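Local coordinates for protein putative NADH dehydrogenase/NAD(P)H nitroreductase (Bacteroides thetaiotaomicron VPI-5482, PDB 3KWK) that binds flavin mononucleotide and probably acts as an FMN-dependent oxidoreductase of the nitroreductase family, at residues A45-K49 with D50-W54; S60-A63 with K64-M68. All blocks are in the same frame, centred on the assembly; numbering follows the deposited sequence. Where two conformers were deposited one is given.

Interaction 1: residues A45-K49 with D50-W54. With FMN (flavin mononucleotide), chain B.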
loop_
_atom_site.group_PDB
_atom_site.type_symbol
_atom_site.label_atom_id
_atom_site.label_comp_id
_atom_site.label_asym_id
_atom_site.label_seq_id
_atom_site.Cartn_x
_atom_site.Cartn_y
_atom_site.Cartn_z
ATOM N N ALA A 45 -4.506 -1.895 -7.325
ATOM C CA ALA A 45 -3.823 -0.752 -6.707
ATOM C C ALA A 45 -3.897 0.552 -7.534
ATOM O O ALA A 45 -4.027 0.553 -8.778
ATOM C CB ALA A 45 -2.324 -1.096 -6.487
ATOM N N PRO A 46 -3.751 1.696 -6.837
ATOM C CA PRO A 46 -3.572 2.943 -7.562
ATOM C C PRO A 46 -2.178 2.900 -8.229
ATOM O O PRO A 46 -1.355 2.053 -7.860
ATOM C CB PRO A 46 -3.604 4.007 -6.464
ATOM C CG PRO A 46 -3.150 3.273 -5.218
ATOM C CD PRO A 46 -3.753 1.899 -5.371
ATOM N N SER A 47 -1.923 3.797 -9.181
ATOM C CA SER A 47 -0.673 3.777 -9.956
ATOM C C SER A 47 -0.315 5.139 -10.482
ATOM O O SER A 47 -1.182 5.746 -11.098
ATOM C CB SER A 47 -0.842 2.833 -11.155
ATOM O OG SER A 47 0.346 2.755 -11.943
ATOM N N GLY A 48 0.889 5.628 -10.192
ATOM C CA GLY A 48 1.336 6.899 -10.738
ATOM C C GLY A 48 1.187 6.970 -12.255
ATOM O O GLY A 48 1.690 6.096 -12.967
ATOM N N LYS A 49 0.447 7.985 -12.723
ATOM C CA LYS A 49 0.111 8.193 -14.134
ATOM C C LYS A 49 -0.584 6.998 -14.779
ATOM O O LYS A 49 -0.611 6.864 -16.007
ATOM C CB LYS A 49 1.358 8.598 -14.911
ATOM C CG LYS A 49 2.061 9.853 -14.322
ATOM C CD LYS A 49 1.336 11.174 -14.640
ATOM C CE LYS A 49 2.085 12.369 -14.023
ATOM N NZ LYS A 49 1.270 13.619 -13.960
ATOM N N ASP A 50 -1.147 6.143 -13.945
ATOM C CA ASP A 50 -1.822 4.927 -14.381
ATOM C C ASP A 50 -0.986 4.059 -15.302
ATOM O O ASP A 50 -1.473 3.412 -16.240
ATOM C CB ASP A 50 -3.207 5.239 -14.995
ATOM C CG ASP A 50 -4.143 4.057 -14.964
ATOM O OD1 ASP A 50 -3.882 3.108 -14.207
ATOM O OD2 ASP A 50 -5.155 4.029 -15.746
ATOM N N VAL A 51 0.302 3.960 -14.998
ATOM C CA VAL A 51 1.194 3.130 -15.774
ATOM C C VAL A 51 0.948 1.637 -15.535
ATOM O O VAL A 51 1.088 0.825 -16.459
ATOM C CB VAL A 51 2.644 3.455 -15.441
ATOM C CG1 VAL A 51 3.635 2.465 -16.071
ATOM C CG2 VAL A 51 3.012 4.884 -15.868
ATOM N N ARG A 52 0.624 1.263 -14.299
ATOM C CA ARG A 52 0.405 -0.129 -13.967
ATOM C C ARG A 52 1.666 -0.954 -14.195
ATOM O O ARG A 52 1.656 -1.927 -14.930
ATOM C CB ARG A 52 -0.806 -0.731 -14.665
ATOM C CG ARG A 52 -2.065 0.167 -14.587
ATOM C CD ARG A 52 -3.220 -0.387 -15.385
ATOM N NE ARG A 52 -4.277 0.611 -15.433
ATOM C CZ ARG A 52 -5.441 0.447 -16.057
ATOM N NH1 ARG A 52 -5.706 -0.671 -16.681
ATOM N NH2 ARG A 52 -6.337 1.429 -16.037
ATOM N N PRO A 53 2.753 -0.545 -13.523
ATOM C CA PRO A 53 4.054 -1.143 -13.804
ATOM C C PRO A 53 4.341 -2.468 -13.115
ATOM O O PRO A 53 5.416 -3.049 -13.280
ATOM C CB PRO A 53 5.025 -0.083 -13.275
ATOM C CG PRO A 53 4.335 0.456 -12.077
ATOM C CD PRO A 53 2.860 0.515 -12.506
ATOM N N TRP A 54 3.386 -2.968 -12.360
ATOM C CA TRP A 54 3.559 -4.229 -11.622
ATOM C C TRP A 54 3.661 -5.463 -12.490
ATOM O O TRP A 54 3.043 -5.547 -13.555
ATOM C CB TRP A 54 2.464 -4.401 -10.588
ATOM C CG TRP A 54 1.128 -4.008 -11.087
ATOM C CD1 TRP A 54 0.419 -4.605 -12.061
ATOM C CD2 TRP A 54 0.384 -2.854 -10.691
ATOM N NE1 TRP A 54 -0.761 -3.942 -12.289
ATOM C CE2 TRP A 54 -0.782 -2.830 -11.478
ATOM C CE3 TRP A 54 0.603 -1.828 -9.766
ATOM C CZ2 TRP A 54 -1.781 -1.855 -11.302
ATOM C CZ3 TRP A 54 -0.369 -0.867 -9.611
ATOM C CH2 TRP A 54 -1.513 -0.863 -10.404
HETATM N N1 FMN B . -3.367 11.520 -9.095
HETATM C C2 FMN B . -3.385 12.883 -9.176
HETATM O O2 FMN B . -4.442 13.454 -9.498
HETATM N N3 FMN B . -2.241 13.619 -8.916
HETATM C C4 FMN B . -1.041 13.031 -8.576
HETATM O O4 FMN B . -0.020 13.747 -8.335
HETATM C C4A FMN B . -1.027 11.636 -8.498
HETATM N N5 FMN B . 0.148 10.966 -8.184
HETATM C C5A FMN B . 0.126 9.624 -7.920
HETATM C C6 FMN B . 1.294 9.007 -7.447
HETATM C C7 FMN B . 1.255 7.658 -7.130
HETATM C C7M FMN B . 2.500 6.927 -6.598
HETATM C C8 FMN B . 0.101 6.913 -7.277
HETATM C C8M FMN B . 0.127 5.450 -6.908
HETATM C C9 FMN B . -1.043 7.521 -7.761
HETATM C C9A FMN B . -1.043 8.887 -8.084
HETATM N N10 FMN B . -2.174 9.523 -8.601
HETATM C C10 FMN B . -2.181 10.882 -8.740
HETATM C "C1'" FMN B . -3.421 8.749 -8.820
HETATM C "C2'" FMN B . -3.334 7.933 -10.106
HETATM O "O2'" FMN B . -3.421 8.777 -11.258
HETATM C "C3'" FMN B . -4.394 6.812 -10.135
HETATM O "O3'" FMN B . -4.148 5.870 -9.091
HETATM C "C4'" FMN B . -4.403 6.038 -11.484
HETATM O "O4'" FMN B . -4.849 6.919 -12.524
HETATM C "C5'" FMN B . -5.268 4.777 -11.445
HETATM O "O5'" FMN B . -6.592 5.219 -11.161
HETATM P P FMN B . -7.404 4.667 -9.859
HETATM O O1P FMN B . -6.670 5.158 -8.597
HETATM O O2P FMN B . -8.764 5.362 -10.081
HETATM O O3P FMN B . -7.481 3.154 -9.901
#
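The indole of Trp-54 meets Pro-46 edge-on: the carbonyl oxygen Pro-46 O lies near the ring plane, 3.5 Å from Trp-54 CZ3. Ala-45 O and Ser-47 CB reach the same benzo end obliquely, and the small methyl Ala-45 CB comes to 3.7 Å from Trp-54 CZ3. One face of the ring is covered, toward its rim, by Arg-52 CA and Pro-53 CD. The second flat group, the Arg-52 guanidinium, receives Asp-50 at its edge in a side-on, two-nitrogen salt bridge. Arg-52 NE donates almost straight (176°) to Asp-50 OD1 at 2.8 Å, and NH2 reaches OD2 on its syn lone pair. Trp-54 CG sits between backbone N and carbonyl carbon (chi1 42°), which turns the indole back over the preceding residues.

The loop joining helix 32-43 to strand 54-59 reverses here through two overlapping beta turns. Asp-50 N donates to Ser-47 O at 2.9 Å in a type II turn, and Val-51 N donates to Gly-48 O at 3.3 Å; Lys-49 and Asp-50 both take left-handed backbone angles. Serine suits the inner corner because its short hydroxyl, held anti to its own nitrogen (chi1 -179°), accepts from Arg-52 N at 2.8 Å while also bonding to Asp-100 of helix 97-114.

The loop's other side meets FMN, which Ser-21, Lys-164 and other residues of the second subunit also hold. Ser-47 N donates to FMN O3' at 3.0 Å, and the side-chain-free Gly-48 brings its N to 3.3 Å from FMN C8.

Interaction 2: residues S60-A63 with K64-M68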
loop_
_atom_site.group_PDB
_atom_site.type_symbol
_atom_site.label_atom_id
_atom_site.label_comp_id
_atom_site.label_asym_id
_atom_site.label_seq_id
_atom_site.Cartn_x
_atom_site.Cartn_y
_atom_site.Cartn_z
ATOM N N SER A 60 5.691 -21.628 -7.130
ATOM C CA SER A 60 5.194 -22.861 -6.520
ATOM C C SER A 60 6.213 -23.990 -6.588
ATOM O O SER A 60 5.924 -25.120 -6.133
ATOM C CB SER A 60 3.943 -23.298 -7.265
ATOM O OG SER A 60 4.250 -23.467 -8.639
ATOM N N ASP A 61 7.359 -23.741 -7.231
ATOM C CA ASP A 61 8.432 -24.706 -7.334
ATOM C C ASP A 61 9.203 -24.805 -5.999
ATOM O O ASP A 61 9.842 -23.849 -5.548
ATOM C CB ASP A 61 9.387 -24.331 -8.463
ATOM C CG ASP A 61 10.495 -25.367 -8.644
ATOM O OD1 ASP A 61 11.490 -25.363 -7.888
ATOM O OD2 ASP A 61 10.346 -26.226 -9.532
ATOM N N ARG A 62 9.119 -25.991 -5.389
ATOM C CA ARG A 62 9.721 -26.296 -4.097
ATOM C C ARG A 62 11.171 -25.949 -4.069
ATOM O O ARG A 62 11.668 -25.345 -3.125
ATOM C CB ARG A 62 9.529 -27.810 -3.851
ATOM C CG ARG A 62 10.037 -28.314 -2.506
ATOM C CD ARG A 62 9.131 -27.865 -1.379
ATOM N NE ARG A 62 9.506 -26.575 -0.818
ATOM C CZ ARG A 62 8.655 -25.641 -0.415
ATOM N NH1 ARG A 62 7.346 -25.798 -0.560
ATOM N NH2 ARG A 62 9.106 -24.523 0.126
ATOM N N ALA A 63 11.908 -26.349 -5.100
ATOM C CA ALA A 63 13.340 -26.042 -5.130
ATOM C C ALA A 63 13.665 -24.554 -5.190
ATOM O O ALA A 63 14.638 -24.123 -4.547
ATOM C CB ALA A 63 14.053 -26.807 -6.303
ATOM N N LYS A 64 12.902 -23.768 -5.970
ATOM C CA LYS A 64 13.162 -22.342 -6.044
ATOM C C LYS A 64 12.851 -21.686 -4.694
ATOM O O LYS A 64 13.547 -20.798 -4.230
ATOM C CB LYS A 64 12.335 -21.599 -7.119
ATOM C CG LYS A 64 12.816 -21.672 -8.516
ATOM C CD LYS A 64 11.893 -20.842 -9.426
ATOM C CE LYS A 64 12.162 -21.168 -10.846
ATOM N NZ LYS A 64 13.590 -21.264 -11.016
ATOM N N LEU A 65 11.733 -22.100 -4.121
ATOM C CA LEU A 65 11.300 -21.565 -2.830
ATOM C C LEU A 65 12.377 -21.801 -1.761
ATOM O O LEU A 65 12.755 -20.888 -1.020
ATOM C CB LEU A 65 9.985 -22.205 -2.406
ATOM C CG LEU A 65 8.709 -21.751 -3.139
ATOM C CD1 LEU A 65 7.495 -22.676 -2.834
ATOM C CD2 LEU A 65 8.312 -20.286 -2.859
ATOM N N ASP A 66 12.889 -23.024 -1.726
ATOM C CA ASP A 66 13.914 -23.400 -0.725
ATOM C C ASP A 66 15.275 -22.725 -0.983
ATOM O O ASP A 66 15.998 -22.329 -0.049
ATOM C CB ASP A 66 14.071 -24.923 -0.737
ATOM C CG ASP A 66 12.839 -25.651 -0.145
ATOM O OD1 ASP A 66 11.958 -25.001 0.455
ATOM O OD2 ASP A 66 12.744 -26.861 -0.329
ATOM N N SER A 67 15.618 -22.559 -2.255
ATOM C CA SER A 67 16.862 -21.907 -2.654
ATOM C C SER A 67 16.816 -20.420 -2.268
ATOM O O SER A 67 17.767 -19.883 -1.702
ATOM C CB SER A 67 17.141 -22.096 -4.149
ATOM O OG SER A 67 17.460 -23.450 -4.412
HETATM N N MSE A 68 15.677 -19.779 -2.523
HETATM C CA MSE A 68 15.483 -18.417 -2.060
HETATM C C MSE A 68 15.513 -18.277 -0.552
HETATM O O MSE A 68 16.056 -17.302 -0.031
HETATM C CB MSE A 68 14.207 -17.791 -2.675
HETATM C CG MSE A 68 14.384 -17.544 -4.180
HETATM SE SE MSE A 68 12.837 -16.543 -4.891
HETATM C CE MSE A 68 11.676 -17.960 -4.781
#
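Asp-61 caps the start of helix 62-71 through its side chain: OD1 accepts from Lys-64 N at 2.9 Å, using the anti lone pair. CG stands anti to the residue's own nitrogen (chi1 -177°), which carries the carboxylate alongside the first turn of the helix, and a short acid suits this N-cap because it can accept from an amide of the first turn, for which the helix itself supplies no carbonyl one turn earlier.

Charge pairing spans the next turn, from Arg-62 to Asp-66. Arg-62 doubles back at chi2 and chi3 and grips Asp-66 side-on, both nitrogens converging on one oxygen: NH2 lies 2.9 Å from Asp-66 OD1, and NE 3.2 Å from that same atom. Both come from the same face of the carboxylate, whose plane is turned 35° from the guanidinium; a weak NE bond to OD2 is added. Leu-65 CD1 rests over one face of the guanidinium, and the two side chains cross at roughly a right angle. Without the guanidinium, as with an alanine here in place of Arg-62, the Asp-66 carboxylate would probably lose its charged mate and a gap would open beside Leu-65 CD1.

Backbone bonds set up the helix from its cap onward, with Leu-65 N donating to Asp-61 O and Asp-66 N to Arg-62 O. Ala-63 O is gripped twice by Ser-67, from opposite faces of its carbonyl plane: by N at 2.9 Å and by the hydroxyl OG, also at 2.9 Å, a hydroxyl folding back on its own helix.

Lys-64 NZ bonds to Tyr-137 O of helix 128-138, and Arg-62 NH1 to Ala-81 O. Asn-173 of the second subunit accepts from the N atoms of Ser-60 and Asp-61, while buried Leu-65 and Met-68, a selenomethionine here, pack on strands 54-59 and 83-90.

Overall arrangement
Strand 54-59 separates the two contacts: interaction 1 ends on its first residue, and interaction 2 opens at the residue directly after its last. They therefore sit near opposite ends of an edge strand of the chain's own antiparallel sheet, with centres 29 Å apart and nearest atoms about 16 Å apart, so they do not touch. Interaction 1 lies against an FMN gripped largely by the second subunit, as in the dimeric nitroreductases whose flavin sites are built across the subunit interface; interaction 2 is away from the annotated flavin sites. Both nevertheless reach the partner chain, the 45-54 loop through Lys-164 and residues 60-68 through Asn-173 of the second subunit.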